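Local coordinates for protein ferredoxin-NADP reductase (Neisseria gonorrhoeae MIA_2011_03-10, PDB 5TR9) that binds FAD and probably transfers electrons between NADP(H) and ferredoxin, at residues K31-F45 and S70-L83. Numbering follows the deposited sequence.
Sequences KLITFAISRPESYRF and SAEYADTLEYFAVL. With FAD (flavin-adenine dinucleotide), chain C.
Arg39 reaches across to 72-77 with an outstretched side chain. Its CB packs on Thr76 CA and Leu77 CG. CG lies against Leu77 CG (3.9 Å) and CD passes near Ala74 O. With CG anti to the backbone N (chi1 -180°) and the chain extended as far as NE, the guanidinium reaches the carbonyls of the Ala71-Ala74 turn. There NH1 donates to Glu72 O (2.8 Å), from above that carbonyl's plane, and weakly to Ala74 O. NE and NH2 together grip Tyr43 O side-on, the oxygen lying in the guanidinium plane and NH2 at 2.9 Å, which fixes the group's rotation; with the NH1 bonds it ties the 40-43 turn to the 71-74 turn. Phe45 CE1 lies over one guanidinium face. Leu77 wedges among these side chains, CD1 against Tyr43 CD2 and CD2 against Phe45 CE1 (3.8 Å).

Beyond, strands 32-38 and 76-82 pair antiparallel through backbone bonds at Ile33-Ala81, Phe35-Tyr79 and Ile37-Leu77. On the face holding those residues, Tyr79 CB sits over the Phe35 ring in a CH-pi contact (4.1 Å to its centroid). Ile37 CD1 meets the Tyr79 ring at its edge. On the other face a water joins Thr34 OG1, also bonded to His28, to Glu78 OE2.

Strand 76-82 is the outermost strand on this side of the antiparallel FAD-binding sheet, which lets its outer backbone atoms serve the flavin: Phe80 O accepts from FAD N3 (2.8 Å), and Val82 N donates to FAD O2 (3.1 Å). Strand 32-38 lies between it and strand 17-27, while Leu53 of strand 50-57 and Ile102 and Leu104 of strand 101-105 cover the Phe35-Ile37-Leu77-Tyr79 face.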
ATOM      1  N   LYS A  31      -6.492  -8.206  14.851  1.00 14.07           N
ATOM      2  CA  LYS A  31      -6.461  -8.787  13.519  0.61 15.16           C
ATOM      3  C   LYS A  31      -5.544  -8.052  12.548  1.00 14.18           C
ATOM      4  O   LYS A  31      -5.463  -8.449  11.379  1.00 17.00           O
ATOM      5  CB  LYS A  31      -7.884  -8.833  12.934  0.61 17.05           C
ATOM      6  CG  LYS A  31      -8.877  -9.628  13.768  0.61 18.81           C
ATOM      7  CD  LYS A  31      -8.502 -11.102  13.803  0.61 20.23           C
ATOM      8  CE  LYS A  31      -9.422 -11.895  14.713  0.61 27.73           C
ATOM      9  NZ  LYS A  31      -8.902 -13.271  14.951  0.61 29.27           N
ATOM     10  N   LEU A  32      -4.863  -6.988  12.976  1.00 13.30           N
ATOM     11  CA  LEU A  32      -3.958  -6.248  12.101  1.00 10.77           C
ATOM     12  C   LEU A  32      -2.558  -6.308  12.691  1.00 11.90           C
ATOM     13  O   LEU A  32      -2.328  -5.806  13.799  1.00 14.68           O
ATOM     14  CB  LEU A  32      -4.415  -4.792  11.931  1.00 10.44           C
ATOM     15  CG  LEU A  32      -5.800  -4.636  11.275  1.00 12.24           C
ATOM     16  CD1 LEU A  32      -6.216  -3.172  11.236  1.00 12.50           C
ATOM     17  CD2 LEU A  32      -5.827  -5.238   9.880  1.00 14.76           C
ATOM     18  N   ILE A  33      -1.624  -6.913  11.953  1.00 10.87           N
ATOM     19  CA  ILE A  33      -0.250  -7.036  12.437  1.00 10.50           C
ATOM     20  C   ILE A  33       0.707  -6.381  11.459  1.00 11.28           C
ATOM     21  O   ILE A  33       0.475  -6.347  10.244  1.00 12.24           O
ATOM     22  CB  ILE A  33       0.166  -8.510  12.670  1.00 13.42           C
ATOM     23  CG1 ILE A  33       0.118  -9.295  11.354  1.00 14.59           C
ATOM     24  CG2 ILE A  33      -0.731  -9.157  13.713  1.00 14.55           C
ATOM     25  CD1 ILE A  33       0.760 -10.691  11.443  1.00 13.33           C
ATOM     26  N   THR A  34       1.810  -5.867  11.999  1.00 10.81           N
ATOM     27  CA  THR A  34       3.019  -5.700  11.206  1.00  9.81           C
ATOM     28  C   THR A  34       4.060  -6.664  11.753  1.00 12.19           C
ATOM     29  O   THR A  34       3.998  -7.074  12.919  1.00 13.73           O
ATOM     30  CB  THR A  34       3.550  -4.254  11.211  1.00 11.48           C
ATOM     31  OG1 THR A  34       3.730  -3.776  12.553  1.00 13.81           O
ATOM     32  CG2 THR A  34       2.576  -3.334  10.473  1.00 12.82           C
ATOM     33  N   PHE A  35       4.978  -7.078  10.888  1.00 12.84           N
ATOM     34  CA  PHE A  35       6.044  -7.962  11.331  1.00  9.65           C
ATOM     35  C   PHE A  35       7.267  -7.732  10.465  1.00 11.72           C
ATOM     36  O   PHE A  35       7.163  -7.250   9.334  1.00 12.13           O
ATOM     37  CB  PHE A  35       5.623  -9.450  11.316  1.00 11.25           C
ATOM     38  CG  PHE A  35       5.254  -9.992   9.949  1.00 11.17           C
ATOM     39  CD1 PHE A  35       3.959  -9.854   9.453  1.00 13.00           C
ATOM     40  CD2 PHE A  35       6.184 -10.708   9.192  1.00 11.76           C
ATOM     41  CE1 PHE A  35       3.602 -10.380   8.210  1.00 12.42           C
ATOM     42  CE2 PHE A  35       5.836 -11.243   7.944  1.00 13.71           C
ATOM     43  CZ  PHE A  35       4.540 -11.079   7.450  1.00 13.21           C
ATOM     44  N   ALA A  36       8.432  -8.039  11.026  1.00 11.78           N
ATOM     45  CA  ALA A  36       9.695  -7.883  10.326  1.00 10.21           C
ATOM     46  C   ALA A  36      10.373  -9.236  10.207  1.00 11.80           C
ATOM     47  O   ALA A  36      10.262 -10.086  11.103  1.00 12.59           O
ATOM     48  CB  ALA A  36      10.622  -6.915  11.059  1.00 11.94           C
ATOM     49  N   ILE A  37      11.095  -9.418   9.102  1.00 10.44           N
ATOM     50  CA  ILE A  37      11.882 -10.620   8.874  1.00 10.86           C
ATOM     51  C   ILE A  37      13.296 -10.204   8.488  1.00 13.67           C
ATOM     52  O   ILE A  37      13.546  -9.068   8.069  1.00 13.74           O
ATOM     53  CB  ILE A  37      11.267 -11.527   7.785  1.00 11.38           C
ATOM     54  CG1 ILE A  37      11.419 -10.891   6.397  1.00 13.16           C
ATOM     55  CG2 ILE A  37       9.779 -11.798   8.058  1.00 12.25           C
ATOM     56  CD1 ILE A  37      10.915 -11.791   5.271  1.00 16.02           C
ATOM     57  N   SER A  38      14.233 -11.135   8.655  1.00 13.49           N
ATOM     58  CA  SER A  38      15.602 -10.867   8.230  1.00 12.78           C
ATOM     59  C   SER A  38      15.661 -10.692   6.717  1.00 15.55           C
ATOM     60  O   SER A  38      14.869 -11.279   5.963  1.00 15.33           O
ATOM     61  CB  SER A  38      16.548 -11.986   8.685  1.00 16.09           C
ATOM     62  OG  SER A  38      16.104 -13.269   8.267  1.00 16.60           O
ATOM     63  N   ARG A  39      16.591  -9.846   6.283  1.00 15.55           N
ATOM     64  CA  ARG A  39      16.724  -9.451   4.885  1.00 15.85           C
ATOM     65  C   ARG A  39      18.087  -9.887   4.382  1.00 19.47           C
ATOM     66  O   ARG A  39      19.114  -9.390   4.884  1.00 20.19           O
ATOM     67  CB  ARG A  39      16.563  -7.937   4.716  1.00 16.30           C
ATOM     68  CG  ARG A  39      16.694  -7.511   3.268  1.00 15.59           C
ATOM     69  CD  ARG A  39      16.582  -6.012   3.113  1.00 17.07           C
ATOM     70  NE  ARG A  39      16.659  -5.651   1.702  1.00 17.29           N
ATOM     71  CZ  ARG A  39      16.461  -4.423   1.258  1.00 18.27           C
ATOM     72  NH1 ARG A  39      16.203  -3.462   2.129  1.00 17.87           N
ATOM     73  NH2 ARG A  39      16.537  -4.157  -0.045  1.00 18.00           N
ATOM     74  N   PRO A  40      18.167 -10.796   3.417  1.00 19.16           N
ATOM     75  CA  PRO A  40      19.479 -11.159   2.886  1.00 23.03           C
ATOM     76  C   PRO A  40      20.099  -9.992   2.141  1.00 20.90           C
ATOM     77  O   PRO A  40      19.407  -9.121   1.601  1.00 19.87           O
ATOM     78  CB  PRO A  40      19.188 -12.343   1.953  1.00 27.80           C
ATOM     79  CG  PRO A  40      17.763 -12.297   1.665  1.00 27.82           C
ATOM     80  CD  PRO A  40      17.076 -11.558   2.786  1.00 19.73           C
ATOM     81  N   GLU A  41      21.432  -9.980   2.158  1.00 27.11           N
ATOM     82  CA  GLU A  41      22.212  -8.944   1.498  1.00 28.04           C
ATOM     83  C   GLU A  41      21.830  -8.798   0.035  1.00 22.68           C
ATOM     84  O   GLU A  41      21.853  -7.688  -0.506  1.00 24.43           O
ATOM     85  CB  GLU A  41      23.694  -9.297   1.640  1.00 32.28           C
ATOM     86  CG  GLU A  41      24.667  -8.162   1.487  1.00 48.77           C
ATOM     87  CD  GLU A  41      26.101  -8.614   1.728  1.00 55.10           C
ATOM     88  OE1 GLU A  41      26.727  -9.164   0.795  1.00 56.01           O
ATOM     89  OE2 GLU A  41      26.595  -8.436   2.862  1.00 55.24           O
ATOM     90  N   SER A  42      21.458  -9.897  -0.614  1.00 23.74           N
ATOM     91  CA  SER A  42      21.176  -9.908  -2.042  1.00 28.68           C
ATOM     92  C   SER A  42      19.750  -9.500  -2.392  1.00 24.79           C
ATOM     93  O   SER A  42      19.436  -9.404  -3.583  1.00 22.91           O
ATOM     94  CB  SER A  42      21.443 -11.299  -2.617  1.00 38.11           C
ATOM     95  OG  SER A  42      20.553 -12.247  -2.055  1.00 45.53           O
ATOM     96  N   TYR A  43      18.872  -9.265  -1.417  1.00 18.82           N
ATOM     97  CA  TYR A  43      17.462  -9.027  -1.741  1.00 15.69           C
ATOM     98  C   TYR A  43      17.246  -7.563  -2.105  1.00 19.40           C
ATOM     99  O   TYR A  43      17.334  -6.684  -1.243  1.00 21.91           O
ATOM    100  CB  TYR A  43      16.551  -9.414  -0.582  1.00 15.91           C
ATOM    101  CG  TYR A  43      15.086  -9.415  -0.966  1.00 15.10           C
ATOM    102  CD1 TYR A  43      14.528 -10.496  -1.640  1.00 18.01           C
ATOM    103  CD2 TYR A  43      14.262  -8.341  -0.654  1.00 14.23           C
ATOM    104  CE1 TYR A  43      13.190 -10.506  -2.003  1.00 16.44           C
ATOM    105  CE2 TYR A  43      12.905  -8.336  -1.013  1.00 14.85           C
ATOM    106  CZ  TYR A  43      12.376  -9.433  -1.676  1.00 13.40           C
ATOM    107  OH  TYR A  43      11.042  -9.445  -2.035  1.00 15.18           O
ATOM    108  N   ARG A  44      16.918  -7.310  -3.371  1.00 18.19           N
ATOM    109  CA  ARG A  44      16.673  -5.967  -3.883  1.00 15.83           C
ATOM    110  C   ARG A  44      15.202  -5.810  -4.237  1.00 15.33           C
ATOM    111  O   ARG A  44      14.571  -6.749  -4.736  1.00 18.65           O
ATOM    112  CB  ARG A  44      17.515  -5.699  -5.129  1.00 18.87           C
ATOM    113  CG  ARG A  44      18.982  -6.043  -4.971  1.00 24.80           C
ATOM    114  CD  ARG A  44      19.682  -5.020  -4.104  1.00 38.70           C
ATOM    115  NE  ARG A  44      19.416  -3.667  -4.578  1.00 57.68           N
ATOM    116  CZ  ARG A  44      20.017  -3.108  -5.625  1.00 63.07           C
ATOM    117  NH1 ARG A  44      20.929  -3.787  -6.312  1.00 62.59           N
ATOM    118  NH2 ARG A  44      19.704  -1.869  -5.985  1.00 61.23           N
ATOM    119  N   PHE A  45      14.656  -4.617  -4.002  1.00 14.97           N
ATOM    120  CA  PHE A  45      13.314  -4.340  -4.489  1.00 13.86           C
ATOM    121  C   PHE A  45      13.201  -2.851  -4.764  1.00 16.68           C
ATOM    122  O   PHE A  45      14.039  -2.054  -4.332  1.00 14.86           O
ATOM    123  CB  PHE A  45      12.228  -4.816  -3.508  1.00 12.03           C
ATOM    124  CG  PHE A  45      12.151  -4.020  -2.236  1.00 12.11           C
ATOM    125  CD1 PHE A  45      13.012  -4.291  -1.166  1.00 15.57           C
ATOM    126  CD2 PHE A  45      11.199  -3.005  -2.102  1.00 11.84           C
ATOM    127  CE1 PHE A  45      12.925  -3.556   0.012  1.00 13.73           C
ATOM    128  CE2 PHE A  45      11.107  -2.263  -0.934  1.00 14.32           C
ATOM    129  CZ  PHE A  45      11.985  -2.537   0.129  1.00 11.93           C
ATOM    130  N   SER A  70       8.504  -1.624   4.536  1.00 10.03           N
ATOM    131  CA  SER A  70       9.719  -0.974   4.979  1.00  9.66           C
ATOM    132  C   SER A  70      10.437  -0.283   3.818  1.00 11.30           C
ATOM    133  O   SER A  70      10.145  -0.498   2.636  1.00 11.79           O
ATOM    134  CB  SER A  70      10.646  -2.003   5.635  1.00 11.90           C
ATOM    135  OG  SER A  70      10.666  -3.193   4.851  1.00 12.89           O
ATOM    136  N   ALA A  71      11.423   0.528   4.180  1.00 12.71           N
ATOM    137  CA  ALA A  71      12.174   1.300   3.204  1.00 12.17           C
ATOM    138  C   ALA A  71      13.134   0.415   2.421  1.00 14.43           C
ATOM    139  O   ALA A  71      13.683  -0.562   2.937  1.00 15.62           O
ATOM    140  CB  ALA A  71      12.969   2.395   3.908  1.00 12.02           C
ATOM    141  N   GLU A  72      13.370   0.810   1.164  1.00 12.45           N
ATOM    142  CA  GLU A  72      14.330   0.103   0.324  0.51 14.55           C
ATOM    143  C   GLU A  72      15.703  -0.005   0.992  1.00 19.32           C
ATOM    144  O   GLU A  72      16.419  -0.991   0.779  1.00 19.93           O
ATOM    145  CB  GLU A  72      14.416   0.825  -1.028  0.51 14.57           C
ATOM    146  CG  GLU A  72      15.044   0.045  -2.170  0.51 14.50           C
ATOM    147  CD  GLU A  72      15.000   0.818  -3.488  0.51 14.80           C
ATOM    148  OE1 GLU A  72      16.054   0.954  -4.148  0.51 18.83           O
ATOM    149  OE2 GLU A  72      13.908   1.308  -3.857  0.51 12.31           O
ATOM    150  N   TYR A  73      16.086   0.996   1.780  1.00 14.90           N
ATOM    151  CA  TYR A  73      17.391   1.073   2.413  1.00 16.57           C
ATOM    152  C   TYR A  73      17.411   0.475   3.815  1.00 15.84           C
ATOM    153  O   TYR A  73      18.471   0.476   4.451  1.00 19.00           O
ATOM    154  CB  TYR A  73      17.847   2.537   2.462  1.00 18.86           C
ATOM    155  CG  TYR A  73      16.778   3.492   2.930  1.00 17.41           C
ATOM    156  CD1 TYR A  73      16.523   3.671   4.287  1.00 18.05           C
ATOM    157  CD2 TYR A  73      16.002   4.203   2.014  1.00 19.88           C
ATOM    158  CE1 TYR A  73      15.542   4.549   4.722  1.00 18.72           C
ATOM    159  CE2 TYR A  73      15.019   5.076   2.434  1.00 17.36           C
ATOM    160  CZ  TYR A  73      14.791   5.246   3.788  1.00 19.49           C
ATOM    161  OH  TYR A  73      13.804   6.100   4.218  1.00 19.06           O
ATOM    162  N   ALA A  74      16.283  -0.037   4.310  1.00 16.30           N
ATOM    163  CA  ALA A  74      16.284  -0.574   5.668  1.00 14.96           C
ATOM    164  C   ALA A  74      17.030  -1.909   5.722  1.00 16.33           C
ATOM    165  O   ALA A  74      17.279  -2.559   4.708  1.00 17.49           O
ATOM    166  CB  ALA A  74      14.859  -0.748   6.188  1.00 14.02           C
ATOM    167  N   ASP A  75      17.362  -2.336   6.942  1.00 14.11           N
ATOM    168  CA  ASP A  75      18.177  -3.526   7.155  1.00 14.19           C
ATOM    169  C   ASP A  75      17.352  -4.752   7.517  1.00 13.82           C
ATOM    170  O   ASP A  75      17.920  -5.771   7.927  1.00 16.83           O
ATOM    171  CB  ASP A  75      19.204  -3.267   8.250  1.00 14.68           C
ATOM    172  CG  ASP A  75      20.245  -2.259   7.835  1.00 17.71           C
ATOM    173  OD1 ASP A  75      20.301  -1.935   6.628  1.00 21.03           O
ATOM    174  OD2 ASP A  75      20.998  -1.795   8.712  1.00 21.20           O
ATOM    175  N   THR A  76      16.031  -4.656   7.393  1.00 12.73           N
ATOM    176  CA  THR A  76      15.078  -5.731   7.600  1.00 12.85           C
ATOM    177  C   THR A  76      13.975  -5.516   6.578  1.00 12.50           C
ATOM    178  O   THR A  76      13.934  -4.486   5.903  1.00 16.12           O
ATOM    179  CB  THR A  76      14.493  -5.709   9.013  1.00 15.30           C
ATOM    180  OG1 THR A  76      13.970  -4.397   9.283  1.00 15.61           O
ATOM    181  CG2 THR A  76      15.567  -6.051  10.047  1.00 14.57           C
ATOM    182  N   LEU A  77      13.076  -6.492   6.467  1.00 10.34           N
ATOM    183  CA  LEU A  77      11.878  -6.371   5.643  1.00 11.11           C
ATOM    184  C   LEU A  77      10.661  -6.378   6.552  1.00 13.31           C
ATOM    185  O   LEU A  77      10.526  -7.268   7.391  1.00 14.10           O
ATOM    186  CB  LEU A  77      11.778  -7.519   4.639  1.00 11.42           C
ATOM    187  CG  LEU A  77      12.837  -7.496   3.538  1.00 12.35           C
ATOM    188  CD1 LEU A  77      12.983  -8.897   2.928  1.00 13.52           C
ATOM    189  CD2 LEU A  77      12.462  -6.460   2.474  1.00 13.79           C
ATOM    190  N   GLU A  78       9.771  -5.405   6.378  1.00 10.88           N
ATOM    191  CA  GLU A  78       8.559  -5.330   7.173  0.64  9.64           C
ATOM    192  C   GLU A  78       7.334  -5.460   6.278  1.00 11.34           C
ATOM    193  O   GLU A  78       7.334  -5.020   5.124  1.00 11.58           O
ATOM    194  CB  GLU A  78       8.508  -4.016   7.963  0.64 13.42           C
ATOM    195  CG  GLU A  78       7.414  -3.971   9.004  0.64 13.12           C
ATOM    196  CD  GLU A  78       7.494  -2.750   9.900  0.64 12.79           C
ATOM    197  OE1 GLU A  78       8.611  -2.376  10.346  0.64 17.59           O
ATOM    198  OE2 GLU A  78       6.425  -2.177  10.184  0.64 16.53           O
ATOM    199  N   TYR A  79       6.282  -6.066   6.836  1.00 11.49           N
ATOM    200  CA  TYR A  79       5.036  -6.328   6.124  1.00 12.54           C
ATOM    201  C   TYR A  79       3.861  -5.992   7.030  1.00 11.43           C
ATOM    202  O   TYR A  79       3.989  -5.952   8.260  1.00 12.11           O
ATOM    203  CB  TYR A  79       4.951  -7.796   5.658  1.00 10.07           C
ATOM    204  CG  TYR A  79       6.123  -8.184   4.788  1.00 10.23           C
ATOM    205  CD1 TYR A  79       6.112  -7.918   3.423  1.00 11.25           C
ATOM    206  CD2 TYR A  79       7.272  -8.763   5.345  1.00 12.29           C
ATOM    207  CE1 TYR A  79       7.204  -8.246   2.620  1.00 11.50           C
ATOM    208  CE2 TYR A  79       8.368  -9.092   4.554  1.00 12.38           C
ATOM    209  CZ  TYR A  79       8.328  -8.831   3.193  1.00 13.59           C
ATOM    210  OH  TYR A  79       9.428  -9.163   2.427  1.00 13.32           O
ATOM    211  N   PHE A  80       2.719  -5.702   6.396  1.00 10.57           N
ATOM    212  CA  PHE A  80       1.454  -5.396   7.065  1.00 11.15           C
ATOM    213  C   PHE A  80       0.428  -6.414   6.591  1.00 11.86           C
ATOM    214  O   PHE A  80       0.117  -6.463   5.397  1.00 11.92           O
ATOM    215  CB  PHE A  80       1.006  -3.962   6.726  1.00 11.74           C
ATOM    216  CG  PHE A  80      -0.417  -3.625   7.124  1.00 10.60           C
ATOM    217  CD1 PHE A  80      -0.983  -4.129   8.282  1.00 13.63           C
ATOM    218  CD2 PHE A  80      -1.170  -2.738   6.346  1.00 11.00           C
ATOM    219  CE1 PHE A  80      -2.294  -3.803   8.641  1.00 15.62           C
ATOM    220  CE2 PHE A  80      -2.464  -2.385   6.713  1.00 12.19           C
ATOM    221  CZ  PHE A  80      -3.030  -2.917   7.853  1.00 12.68           C
ATOM    222  N   ALA A  81      -0.089  -7.232   7.515  1.00 10.59           N
ATOM    223  CA  ALA A  81      -1.041  -8.281   7.166  1.00 11.73           C
ATOM    224  C   ALA A  81      -2.340  -8.156   7.952  1.00 11.58           C
ATOM    225  O   ALA A  81      -2.337  -7.878   9.159  1.00 12.97           O
ATOM    226  CB  ALA A  81      -0.441  -9.680   7.405  1.00 11.89           C
ATOM    227  N   VAL A  82      -3.453  -8.359   7.252  1.00 12.32           N
ATOM    228  CA  VAL A  82      -4.764  -8.482   7.885  0.53 12.28           C
ATOM    229  C   VAL A  82      -5.057  -9.964   8.078  1.00 15.34           C
ATOM    230  O   VAL A  82      -4.966 -10.757   7.132  1.00 14.91           O
ATOM    231  CB  VAL A  82      -5.866  -7.802   7.051  0.53 13.25           C
ATOM    232  CG1 VAL A  82      -5.707  -8.130   5.609  0.53 16.64           C
ATOM    233  CG2 VAL A  82      -7.250  -8.254   7.512  0.53 10.72           C
ATOM    234  N   LEU A  83      -5.425 -10.344   9.307  1.00 12.52           N
ATOM    235  CA  LEU A  83      -5.693 -11.754   9.583  1.00 14.28           C
ATOM    236  C   LEU A  83      -7.122 -12.089   9.167  1.00 14.61           C
ATOM    237  O   LEU A  83      -8.087 -11.506   9.677  1.00 16.62           O
ATOM    238  CB  LEU A  83      -5.442 -12.077  11.056  1.00 12.11           C
ATOM    239  CG  LEU A  83      -4.013 -11.772  11.510  1.00 13.94           C
ATOM    240  CD1 LEU A  83      -3.847 -12.096  12.991  1.00 16.51           C
ATOM    241  CD2 LEU A  83      -2.968 -12.518  10.671  1.00 16.30           C
TER
HETATM  242  PA  FAD C 301      -6.478 -16.491   1.413  1.00 13.03           P
HETATM  243  O1A FAD C 301      -6.833 -17.917   1.147  1.00 15.12           O
HETATM  244  O2A FAD C 301      -5.302 -15.932   0.620  1.00 14.11           O
HETATM  245  O5B FAD C 301      -7.676 -15.530   1.131  1.00 13.86           O
HETATM  246  C5B FAD C 301      -8.997 -15.808   1.634  1.00 16.35           C
HETATM  247  C4B FAD C 301      -9.859 -14.615   1.300  1.00 15.27           C
HETATM  248  O4B FAD C 301      -9.497 -13.523   2.169  1.00 13.36           O
HETATM  249  C3B FAD C 301      -9.670 -14.057  -0.103  1.00 19.80           C
HETATM  250  O3B FAD C 301     -10.471 -14.741  -1.061  1.00 21.01           O
HETATM  251  C2B FAD C 301     -10.126 -12.605   0.058  1.00 19.08           C
HETATM  252  O2B FAD C 301     -11.544 -12.493  -0.004  1.00 23.51           O
HETATM  253  C1B FAD C 301      -9.691 -12.291   1.490  1.00 15.01           C
HETATM  254  N9A FAD C 301      -8.460 -11.524   1.610  1.00 13.68           N
HETATM  255  C8A FAD C 301      -7.180 -11.956   1.386  1.00 15.97           C
HETATM  256  N7A FAD C 301      -6.263 -11.048   1.631  1.00 11.27           N
HETATM  257  C5A FAD C 301      -6.995  -9.952   2.063  1.00 11.63           C
HETATM  258  C6A FAD C 301      -6.611  -8.664   2.478  1.00 13.13           C
HETATM  259  N6A FAD C 301      -5.340  -8.251   2.517  1.00 14.73           N
HETATM  260  N1A FAD C 301      -7.591  -7.802   2.833  1.00 13.52           N
HETATM  261  C2A FAD C 301      -8.862  -8.218   2.793  1.00 14.83           C
HETATM  262  N3A FAD C 301      -9.343  -9.407   2.417  1.00 14.05           N
HETATM  263  C4A FAD C 301      -8.349 -10.237   2.071  1.00 14.31           C
HETATM  264  N1  FAD C 301      -2.394  -9.218   2.153  1.00 11.68           N
HETATM  265  C2  FAD C 301      -2.018  -8.447   3.212  1.00 13.02           C
HETATM  266  O2  FAD C 301      -2.516  -8.614   4.336  1.00 13.36           O
HETATM  267  N3  FAD C 301      -1.080  -7.440   3.017  1.00 10.35           N
HETATM  268  C4  FAD C 301      -0.464  -7.128   1.814  1.00 12.14           C
HETATM  269  O4  FAD C 301       0.369  -6.223   1.754  1.00 14.61           O
HETATM  270  C4X FAD C 301      -0.865  -7.963   0.709  1.00 13.47           C
HETATM  271  N5  FAD C 301      -0.343  -7.721  -0.480  1.00 13.23           N
HETATM  272  C5X FAD C 301      -0.733  -8.527  -1.533  1.00 11.20           C
HETATM  273  C6  FAD C 301      -0.186  -8.290  -2.796  1.00 13.55           C
HETATM  274  C7  FAD C 301      -0.545  -9.069  -3.889  1.00 14.54           C
HETATM  275  C7M FAD C 301       0.076  -8.798  -5.234  1.00 14.64           C
HETATM  276  C8  FAD C 301      -1.461 -10.119  -3.721  1.00 13.76           C
HETATM  277  C8M FAD C 301      -1.861 -10.984  -4.891  1.00 15.61           C
HETATM  278  C9  FAD C 301      -2.015 -10.354  -2.463  1.00 10.81           C
HETATM  279  C9A FAD C 301      -1.656  -9.574  -1.369  1.00 11.45           C
HETATM  280  N10 FAD C 301      -2.227  -9.758  -0.087  1.00 12.30           N
HETATM  281  C10 FAD C 301      -1.831  -8.992   0.975  1.00 11.96           C
HETATM  282  C1' FAD C 301      -3.086 -10.910   0.197  1.00 12.80           C
HETATM  283  C2' FAD C 301      -2.232 -12.050   0.783  1.00 12.27           C
HETATM  284  O2' FAD C 301      -1.375 -12.628  -0.205  1.00 12.82           O
HETATM  285  C3' FAD C 301      -3.103 -13.146   1.402  1.00 10.93           C
HETATM  286  O3' FAD C 301      -4.128 -13.514   0.486  1.00 12.35           O
HETATM  287  C4' FAD C 301      -3.628 -12.804   2.798  1.00 12.57           C
HETATM  288  O4' FAD C 301      -2.522 -12.736   3.702  1.00 12.82           O
HETATM  289  C5' FAD C 301      -4.630 -13.813   3.320  1.00 11.41           C
HETATM  290  O5' FAD C 301      -4.051 -15.131   3.241  1.00 13.62           O
HETATM  291  P   FAD C 301      -4.850 -16.396   3.766  1.00 12.41           P
HETATM  292  O1P FAD C 301      -5.137 -16.246   5.255  1.00 12.50           O
HETATM  293  O2P FAD C 301      -4.116 -17.608   3.309  1.00 11.19           O
HETATM  294  O3P FAD C 301      -6.236 -16.268   2.963  1.00 13.76           O
HETATM  295  O   HOH W   1       5.223  -1.557  12.734  1.00 18.15           O
HETATM  296  O   HOH W   2      18.241  -8.573   8.128  1.00 22.64           O